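Local coordinates for PT26-6P (Thermococcus sp., PDB 2WB7), which is of unknown function but is encoded by a mobile extrachromosomal element of Euryarchaea and combines two immunoglobulin-like domains with a helical domain, at residues K251-Q256 with A272-V277; A282-L287 with L340-T345. One frame throughout, in Å; residues are numbered along the deposited sequence.

Contact 1 of 2, residues K251-Q256 with A272-V277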
ATOM      1  N   LYS A 251     -19.765 -13.407   4.128  1.00 46.24           N
ATOM      2  CA  LYS A 251     -18.563 -13.262   4.944  1.00 44.19           C
ATOM      3  C   LYS A 251     -17.463 -12.482   4.230  1.00 42.52           C
ATOM      4  O   LYS A 251     -17.424 -12.429   2.999  1.00 42.45           O
ATOM      5  CB  LYS A 251     -18.061 -14.620   5.406  1.00 44.22           C
ATOM      6  CG  LYS A 251     -19.069 -15.331   6.276  1.00 44.80           C
ATOM      7  CD  LYS A 251     -18.383 -16.107   7.404  1.00 46.80           C
ATOM      8  CE  LYS A 251     -19.422 -16.808   8.261  1.00 47.65           C
ATOM      9  NZ  LYS A 251     -20.663 -15.970   8.272  1.00 47.94           N
ATOM     10  N   TRP A 252     -16.581 -11.870   5.011  1.00 40.29           N
ATOM     11  CA  TRP A 252     -15.499 -11.071   4.457  1.00 38.16           C
ATOM     12  C   TRP A 252     -14.156 -11.632   4.862  1.00 37.32           C
ATOM     13  O   TRP A 252     -14.054 -12.406   5.803  1.00 37.50           O
ATOM     14  CB  TRP A 252     -15.581  -9.640   4.981  1.00 37.74           C
ATOM     15  CG  TRP A 252     -16.919  -9.005   4.836  1.00 35.48           C
ATOM     16  CD1 TRP A 252     -17.980  -9.137   5.677  1.00 33.80           C
ATOM     17  CD2 TRP A 252     -17.335  -8.114   3.798  1.00 32.43           C
ATOM     18  NE1 TRP A 252     -19.034  -8.386   5.225  1.00 32.30           N
ATOM     19  CE2 TRP A 252     -18.668  -7.754   4.069  1.00 31.60           C
ATOM     20  CE3 TRP A 252     -16.714  -7.592   2.663  1.00 31.43           C
ATOM     21  CZ2 TRP A 252     -19.394  -6.899   3.246  1.00 30.47           C
ATOM     22  CZ3 TRP A 252     -17.439  -6.743   1.847  1.00 30.54           C
ATOM     23  CH2 TRP A 252     -18.760  -6.404   2.147  1.00 30.12           C
ATOM     24  N   VAL A 253     -13.123 -11.215   4.145  1.00 36.17           N
ATOM     25  CA  VAL A 253     -11.753 -11.396   4.573  1.00 34.88           C
ATOM     26  C   VAL A 253     -11.021 -10.113   4.209  1.00 34.52           C
ATOM     27  O   VAL A 253     -11.404  -9.430   3.253  1.00 34.53           O
ATOM     28  CB  VAL A 253     -11.091 -12.534   3.825  1.00 34.80           C
ATOM     29  CG1 VAL A 253     -11.557 -13.886   4.351  1.00 33.92           C
ATOM     30  CG2 VAL A 253     -11.359 -12.390   2.347  1.00 33.94           C
ATOM     31  N   LEU A 254      -9.987  -9.768   4.962  1.00 33.71           N
ATOM     32  CA  LEU A 254      -9.158  -8.644   4.579  1.00 33.38           C
ATOM     33  C   LEU A 254      -8.258  -9.110   3.460  1.00 33.20           C
ATOM     34  O   LEU A 254      -7.825 -10.260   3.440  1.00 33.50           O
ATOM     35  CB  LEU A 254      -8.305  -8.197   5.747  1.00 33.50           C
ATOM     36  CG  LEU A 254      -9.061  -7.554   6.916  1.00 34.36           C
ATOM     37  CD1 LEU A 254      -8.029  -6.909   7.859  1.00 34.92           C
ATOM     38  CD2 LEU A 254     -10.101  -6.531   6.423  1.00 32.21           C
ATOM     39  N   TYR A 255      -7.981  -8.240   2.506  1.00 32.64           N
ATOM     40  CA  TYR A 255      -7.057  -8.633   1.446  1.00 32.47           C
ATOM     41  C   TYR A 255      -5.737  -7.900   1.619  1.00 32.48           C
ATOM     42  O   TYR A 255      -5.704  -6.776   2.120  1.00 32.21           O
ATOM     43  CB  TYR A 255      -7.667  -8.368   0.053  1.00 32.00           C
ATOM     44  CG  TYR A 255      -8.386  -9.568  -0.534  1.00 30.83           C
ATOM     45  CD1 TYR A 255      -9.727  -9.817  -0.261  1.00 29.47           C
ATOM     46  CD2 TYR A 255      -7.713 -10.459  -1.359  1.00 30.10           C
ATOM     47  CE1 TYR A 255     -10.366 -10.916  -0.794  1.00 28.52           C
ATOM     48  CE2 TYR A 255      -8.338 -11.551  -1.894  1.00 27.78           C
ATOM     49  CZ  TYR A 255      -9.654 -11.776  -1.615  1.00 28.99           C
ATOM     50  OH  TYR A 255     -10.258 -12.879  -2.163  1.00 30.77           O
ATOM     51  N   GLN A 256      -4.640  -8.533   1.232  1.00 32.73           N
ATOM     52  CA  GLN A 256      -3.425  -7.765   1.063  1.00 33.09           C
ATOM     53  C   GLN A 256      -3.722  -6.786  -0.084  1.00 33.37           C
ATOM     54  O   GLN A 256      -4.482  -7.114  -1.011  1.00 33.42           O
ATOM     55  CB  GLN A 256      -2.232  -8.664   0.721  1.00 33.12           C
ATOM     56  CG  GLN A 256      -1.863  -9.713   1.762  1.00 33.76           C
ATOM     57  CD  GLN A 256      -1.398  -9.113   3.069  1.00 36.14           C
ATOM     58  OE1 GLN A 256      -0.852  -8.006   3.113  1.00 36.96           O
ATOM     59  NE2 GLN A 256      -1.610  -9.845   4.155  1.00 37.51           N
ATOM     60  N   ALA A 272     -13.136  -7.878   1.389  1.00 29.71           N
ATOM     61  CA  ALA A 272     -14.005  -8.328   0.312  1.00 29.67           C
ATOM     62  C   ALA A 272     -14.534  -9.739   0.589  1.00 29.93           C
ATOM     63  O   ALA A 272     -14.200 -10.328   1.616  1.00 29.44           O
ATOM     64  CB  ALA A 272     -13.261  -8.271  -0.996  1.00 28.87           C
ATOM     65  N   SER A 273     -15.383 -10.256  -0.310  1.00 30.38           N
ATOM     66  CA  SER A 273     -15.781 -11.660  -0.282  1.00 30.88           C
ATOM     67  C   SER A 273     -14.571 -12.486  -0.605  1.00 31.04           C
ATOM     68  O   SER A 273     -13.692 -12.030  -1.334  1.00 31.71           O
ATOM     69  CB  SER A 273     -16.823 -11.952  -1.351  1.00 30.87           C
ATOM     70  OG  SER A 273     -17.757 -10.905  -1.440  1.00 33.13           O
ATOM     71  N   PRO A 274     -14.508 -13.714  -0.083  1.00 31.14           N
ATOM     72  CA  PRO A 274     -13.313 -14.549  -0.329  1.00 31.22           C
ATOM     73  C   PRO A 274     -13.323 -15.373  -1.649  1.00 31.22           C
ATOM     74  O   PRO A 274     -12.356 -16.091  -1.942  1.00 30.69           O
ATOM     75  CB  PRO A 274     -13.283 -15.485   0.896  1.00 31.27           C
ATOM     76  CG  PRO A 274     -14.615 -15.224   1.671  1.00 31.16           C
ATOM     77  CD  PRO A 274     -15.475 -14.361   0.820  1.00 30.83           C
ATOM     78  N   VAL A 275     -14.409 -15.276  -2.420  1.00 31.41           N
ATOM     79  CA  VAL A 275     -14.549 -16.033  -3.664  1.00 31.63           C
ATOM     80  C   VAL A 275     -14.821 -15.104  -4.828  1.00 32.00           C
ATOM     81  O   VAL A 275     -15.697 -14.239  -4.747  1.00 32.07           O
ATOM     82  CB  VAL A 275     -15.732 -16.976  -3.607  1.00 31.25           C
ATOM     83  CG1 VAL A 275     -15.499 -18.113  -4.525  1.00 31.72           C
ATOM     84  CG2 VAL A 275     -15.900 -17.486  -2.231  1.00 32.02           C
ATOM     85  N   HIS A 276     -14.082 -15.298  -5.920  1.00 32.28           N
ATOM     86  CA  HIS A 276     -14.188 -14.446  -7.105  1.00 32.19           C
ATOM     87  C   HIS A 276     -14.154 -15.315  -8.339  1.00 32.31           C
ATOM     88  O   HIS A 276     -13.108 -15.830  -8.710  1.00 32.25           O
ATOM     89  CB  HIS A 276     -13.025 -13.456  -7.134  1.00 31.97           C
ATOM     90  CG  HIS A 276     -12.915 -12.633  -5.886  1.00 32.16           C
ATOM     91  ND1 HIS A 276     -13.594 -11.444  -5.716  1.00 32.06           N
ATOM     92  CD2 HIS A 276     -12.223 -12.835  -4.738  1.00 31.49           C
ATOM     93  CE1 HIS A 276     -13.312 -10.943  -4.526  1.00 31.07           C
ATOM     94  NE2 HIS A 276     -12.481 -11.767  -3.913  1.00 30.73           N
ATOM     95  N   VAL A 277     -15.310 -15.501  -8.963  1.00 32.64           N
ATOM     96  CA  VAL A 277     -15.418 -16.393 -10.112  1.00 32.61           C
ATOM     97  C   VAL A 277     -16.109 -15.659 -11.234  1.00 32.72           C
ATOM     98  O   VAL A 277     -16.957 -14.811 -10.978  1.00 33.09           O
ATOM     99  CB  VAL A 277     -16.255 -17.648  -9.780  1.00 32.61           C
ATOM    100  CG1 VAL A 277     -16.117 -18.667 -10.886  1.00 32.22           C
ATOM    101  CG2 VAL A 277     -15.833 -18.245  -8.444  1.00 31.83           C
TER
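Val253 and Ala272 form an antiparallel hydrogen-bonded pair, with their backbones bonded in both directions. Val253 N reaches Ala272 O over 2.9 Å, and Ala272 N returns to Val253 O over 3.0 Å. The same Ala272 O also receives a CA-H...O contact from Trp252 CA at 3.2 Å, so one carbonyl serves two neighbouring donors as strand 266-272 ends and the chain turns off into a loop. Beyond the pair, Lys251 O lies 3.5 Å from Pro274 CD, and the proline ring lies against the start of strand 253-261. In Val253, chi1 of -76° sets CG1 anti to the carbonyl carbon and CG2 between backbone N and carbonyl carbon, from where CG2 meets Pro274 CB at 3.9 Å, the two side chains crossing at a slant. On the other side of the strand, the six-membered part of the Trp252 indole brings its CE3 corner to the backbone of Ala272, whose CA lies at the ring edge rather than over a face. This is the hairpin of strands 253-261 and 266-272, the first two strands, in chain order, of the antiparallel sheet in the second immunoglobulin-like domain, at the end where the chain leaves for strand 281-290. Tyr255 CE1 lies 3.9 Å from the Ala272 methyl, CB, while Ser273 O approaches the ring edge near its plane. His276 arrives from the opposite direction, the two ring planes inclined at 68°. The bond from His276 NE2 to Tyr255 OH, 3.0 Å with an N-H...O angle of 123°, is weak, and the position of the hydroxyl is less certain. Gly236 O is also a partner of this doubtful hydroxyl, and His276 ND1 bonds Tyr344 OH.

Contact 2 of 2, residues A282-L287 with L340-T345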
ATOM      1  N   ALA A 282     -19.112 -10.427  -6.305  1.00 32.29           N
ATOM      2  CA  ALA A 282     -18.331 -10.269  -5.060  1.00 32.02           C
ATOM      3  C   ALA A 282     -18.539  -8.882  -4.416  1.00 31.92           C
ATOM      4  O   ALA A 282     -18.778  -7.900  -5.110  1.00 31.94           O
ATOM      5  CB  ALA A 282     -16.847 -10.525  -5.326  1.00 31.42           C
HETATM    6  N   MSE A 283     -18.465  -8.808  -3.091  1.00 32.12           N
HETATM    7  CA  MSE A 283     -18.588  -7.535  -2.365  1.00 32.26           C
HETATM    8  C   MSE A 283     -17.217  -6.978  -1.983  1.00 32.01           C
HETATM    9  O   MSE A 283     -16.344  -7.717  -1.511  1.00 32.31           O
HETATM   10  CB  MSE A 283     -19.340  -7.738  -1.048  1.00 32.79           C
HETATM   11  CG  MSE A 283     -20.646  -8.509  -1.098  1.00 32.94           C
HETATM   12 SE   MSE A 283     -22.050  -7.365  -1.681  0.50 32.60          SE
HETATM   13  CE  MSE A 283     -21.608  -7.447  -3.524  1.00 32.69           C
ATOM     14  N   TYR A 284     -17.037  -5.674  -2.134  1.00 31.50           N
ATOM     15  CA  TYR A 284     -15.842  -5.014  -1.618  1.00 31.37           C
ATOM     16  C   TYR A 284     -16.253  -3.944  -0.647  1.00 31.40           C
ATOM     17  O   TYR A 284     -17.328  -3.381  -0.765  1.00 31.40           O
ATOM     18  CB  TYR A 284     -15.024  -4.364  -2.737  1.00 31.35           C
ATOM     19  CG  TYR A 284     -14.369  -5.347  -3.690  1.00 30.63           C
ATOM     20  CD1 TYR A 284     -13.007  -5.608  -3.618  1.00 27.93           C
ATOM     21  CD2 TYR A 284     -15.123  -6.008  -4.669  1.00 29.42           C
ATOM     22  CE1 TYR A 284     -12.416  -6.500  -4.481  1.00 29.54           C
ATOM     23  CE2 TYR A 284     -14.537  -6.909  -5.544  1.00 28.85           C
ATOM     24  CZ  TYR A 284     -13.194  -7.157  -5.443  1.00 29.79           C
ATOM     25  OH  TYR A 284     -12.611  -8.046  -6.313  1.00 30.92           O
ATOM     26  N   LYS A 285     -15.376  -3.656   0.298  1.00 31.70           N
ATOM     27  CA  LYS A 285     -15.602  -2.608   1.277  1.00 32.05           C
ATOM     28  C   LYS A 285     -14.223  -1.985   1.530  1.00 31.72           C
ATOM     29  O   LYS A 285     -13.280  -2.679   1.942  1.00 31.44           O
ATOM     30  CB  LYS A 285     -16.162  -3.237   2.555  1.00 32.26           C
ATOM     31  CG  LYS A 285     -17.263  -2.455   3.262  1.00 35.23           C
ATOM     32  CD  LYS A 285     -17.723  -3.199   4.537  1.00 40.10           C
ATOM     33  CE  LYS A 285     -19.076  -2.709   5.045  1.00 42.97           C
ATOM     34  NZ  LYS A 285     -18.988  -1.459   5.892  1.00 45.36           N
ATOM     35  N   PHE A 286     -14.083  -0.695   1.257  1.00 31.35           N
ATOM     36  CA  PHE A 286     -12.796  -0.043   1.432  1.00 31.73           C
ATOM     37  C   PHE A 286     -12.800   0.955   2.582  1.00 31.81           C
ATOM     38  O   PHE A 286     -13.715   1.761   2.715  1.00 31.71           O
ATOM     39  CB  PHE A 286     -12.386   0.682   0.159  1.00 32.00           C
ATOM     40  CG  PHE A 286     -12.293  -0.199  -1.045  1.00 32.63           C
ATOM     41  CD1 PHE A 286     -13.397  -0.390  -1.873  1.00 33.64           C
ATOM     42  CD2 PHE A 286     -11.091  -0.804  -1.383  1.00 33.67           C
ATOM     43  CE1 PHE A 286     -13.311  -1.194  -3.012  1.00 33.88           C
ATOM     44  CE2 PHE A 286     -10.989  -1.611  -2.526  1.00 34.64           C
ATOM     45  CZ  PHE A 286     -12.102  -1.804  -3.341  1.00 33.51           C
ATOM     46  N   LEU A 287     -11.768   0.899   3.408  1.00 31.87           N
ATOM     47  CA  LEU A 287     -11.589   1.864   4.471  1.00 32.19           C
ATOM     48  C   LEU A 287     -10.542   2.879   4.037  1.00 32.84           C
ATOM     49  O   LEU A 287      -9.455   2.503   3.585  1.00 32.91           O
ATOM     50  CB  LEU A 287     -11.087   1.136   5.705  1.00 31.99           C
ATOM     51  CG  LEU A 287     -11.023   1.953   6.974  1.00 31.93           C
ATOM     52  CD1 LEU A 287     -12.294   2.757   7.109  1.00 33.30           C
ATOM     53  CD2 LEU A 287     -10.903   1.006   8.113  1.00 32.11           C
ATOM     54  N   LEU A 340     -18.236  -1.484  -2.955  1.00 32.48           N
ATOM     55  CA  LEU A 340     -18.273  -1.719  -4.395  1.00 31.85           C
ATOM     56  C   LEU A 340     -18.751  -3.123  -4.576  1.00 31.65           C
ATOM     57  O   LEU A 340     -18.258  -4.027  -3.932  1.00 31.43           O
ATOM     58  CB  LEU A 340     -16.894  -1.590  -5.035  1.00 31.74           C
ATOM     59  CG  LEU A 340     -16.892  -1.820  -6.546  1.00 31.49           C
ATOM     60  CD1 LEU A 340     -17.958  -0.977  -7.208  1.00 30.68           C
ATOM     61  CD2 LEU A 340     -15.546  -1.508  -7.124  1.00 31.70           C
ATOM     62  N   THR A 341     -19.714  -3.304  -5.464  1.00 31.80           N
ATOM     63  CA  THR A 341     -20.213  -4.626  -5.796  1.00 31.62           C
ATOM     64  C   THR A 341     -19.683  -5.027  -7.162  1.00 31.73           C
ATOM     65  O   THR A 341     -19.928  -4.348  -8.158  1.00 32.08           O
ATOM     66  CB  THR A 341     -21.741  -4.607  -5.835  1.00 31.70           C
ATOM     67  OG1 THR A 341     -22.234  -4.404  -4.501  1.00 31.79           O
ATOM     68  CG2 THR A 341     -22.285  -5.917  -6.386  1.00 31.29           C
ATOM     69  N   ALA A 342     -18.946  -6.120  -7.221  1.00 31.52           N
ATOM     70  CA  ALA A 342     -18.421  -6.575  -8.503  1.00 31.69           C
ATOM     71  C   ALA A 342     -19.235  -7.717  -9.108  1.00 31.67           C
ATOM     72  O   ALA A 342     -19.406  -8.766  -8.485  1.00 31.19           O
ATOM     73  CB  ALA A 342     -16.978  -7.009  -8.346  1.00 31.67           C
ATOM     74  N   HIS A 343     -19.727  -7.531 -10.326  1.00 32.03           N
ATOM     75  CA  HIS A 343     -20.208  -8.694 -11.079  1.00 32.56           C
ATOM     76  C   HIS A 343     -19.235  -9.027 -12.192  1.00 32.99           C
ATOM     77  O   HIS A 343     -19.030  -8.231 -13.115  1.00 32.93           O
ATOM     78  CB  HIS A 343     -21.619  -8.539 -11.650  1.00 32.16           C
ATOM     79  CG  HIS A 343     -22.116  -9.797 -12.284  1.00 32.82           C
ATOM     80  ND1 HIS A 343     -22.611 -10.848 -11.542  1.00 31.94           N
ATOM     81  CD2 HIS A 343     -22.107 -10.217 -13.575  1.00 32.06           C
ATOM     82  CE1 HIS A 343     -22.920 -11.845 -12.353  1.00 31.47           C
ATOM     83  NE2 HIS A 343     -22.620 -11.488 -13.588  1.00 31.82           N
ATOM     84  N   TYR A 344     -18.642 -10.213 -12.109  1.00 33.41           N
ATOM     85  CA  TYR A 344     -17.585 -10.582 -13.038  1.00 33.86           C
ATOM     86  C   TYR A 344     -18.134 -11.133 -14.340  1.00 34.79           C
ATOM     87  O   TYR A 344     -17.784 -12.239 -14.747  1.00 34.95           O
ATOM     88  CB  TYR A 344     -16.658 -11.582 -12.382  1.00 33.25           C
ATOM     89  CG  TYR A 344     -16.033 -11.044 -11.112  1.00 32.04           C
ATOM     90  CD1 TYR A 344     -15.356  -9.828 -11.112  1.00 29.81           C
ATOM     91  CD2 TYR A 344     -16.111 -11.757  -9.914  1.00 30.57           C
ATOM     92  CE1 TYR A 344     -14.774  -9.333  -9.970  1.00 28.25           C
ATOM     93  CE2 TYR A 344     -15.534 -11.274  -8.764  1.00 29.80           C
ATOM     94  CZ  TYR A 344     -14.855 -10.061  -8.801  1.00 29.36           C
ATOM     95  OH  TYR A 344     -14.281  -9.574  -7.656  1.00 27.45           O
ATOM     96  N   THR A 345     -18.988 -10.345 -14.986  1.00 35.89           N
ATOM     97  CA  THR A 345     -19.591 -10.720 -16.251  1.00 37.33           C
ATOM     98  C   THR A 345     -18.591 -11.376 -17.172  1.00 37.82           C
ATOM     99  O   THR A 345     -17.543 -10.820 -17.444  1.00 37.23           O
ATOM    100  CB  THR A 345     -20.152  -9.506 -16.983  1.00 37.57           C
ATOM    101  OG1 THR A 345     -21.090  -8.831 -16.135  1.00 39.25           O
ATOM    102  CG2 THR A 345     -20.864  -9.943 -18.247  1.00 37.84           C
TER
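Ala282 and Tyr284 pair with Ala342 and Leu340 through four backbone bonds, from strands that run antiparallel at 153° with axes 4.8 Å apart. Three of these bonds point well at their carbonyls, whereas Leu340 N sits above the plane of the Tyr284 carbonyl, 46° out of it. On the buried face, Tyr284 turns its CE2 edge to the Ala342 methyl, CB, at 3.7 Å. Its hydroxyl OH then donates to Tyr344 OH over 2.6 Å, each oxygen lying near the plane of the other ring. Tyr344 swings back from the turn after the strand, CG anti to its carbonyl carbon (chi1 -59°), and its ring also rests against Ala282 CB. A phenylalanine in place of Tyr284 would probably keep the packing on Ala342 but leave Tyr344 OH without this donor in a buried setting. Further along, the Phe286 edge touches Leu340 CB at 4.1 Å, while its ring stacks on Phe308. On the opposite, more exposed face, selenomethionine Met283 lies alongside Thr341 and bends its terminal CE over the threonine side chain. Within this chain, strand 336-343 is an outermost strand of the antiparallel sheet of the second immunoglobulin-like domain, and strand 281-290 is its inner neighbour.

Both contacts belong to one antiparallel sheet, with centres about 9 Å apart, and their strands are consecutive across it, 266-272 of contact 1 lying beside 281-290 of contact 2. Contact 1 has a single backbone pair and relies on the loop after it, whose proline and histidine fold back on strand 253-261. Contact 2 is a longer strand pairing at the sheet edge. Both are largely buried, but contact 2 also has an outer face at Met283 and Thr341. Two probable hydrogen bonds join them: Ser273 OG to Met283 N and His276 ND1 to Tyr344 OH, each 2.8 Å. Polar aromatic groups thus meet across the buried face, consistent with a chain of bonds from Tyr284 through Tyr344 to His276.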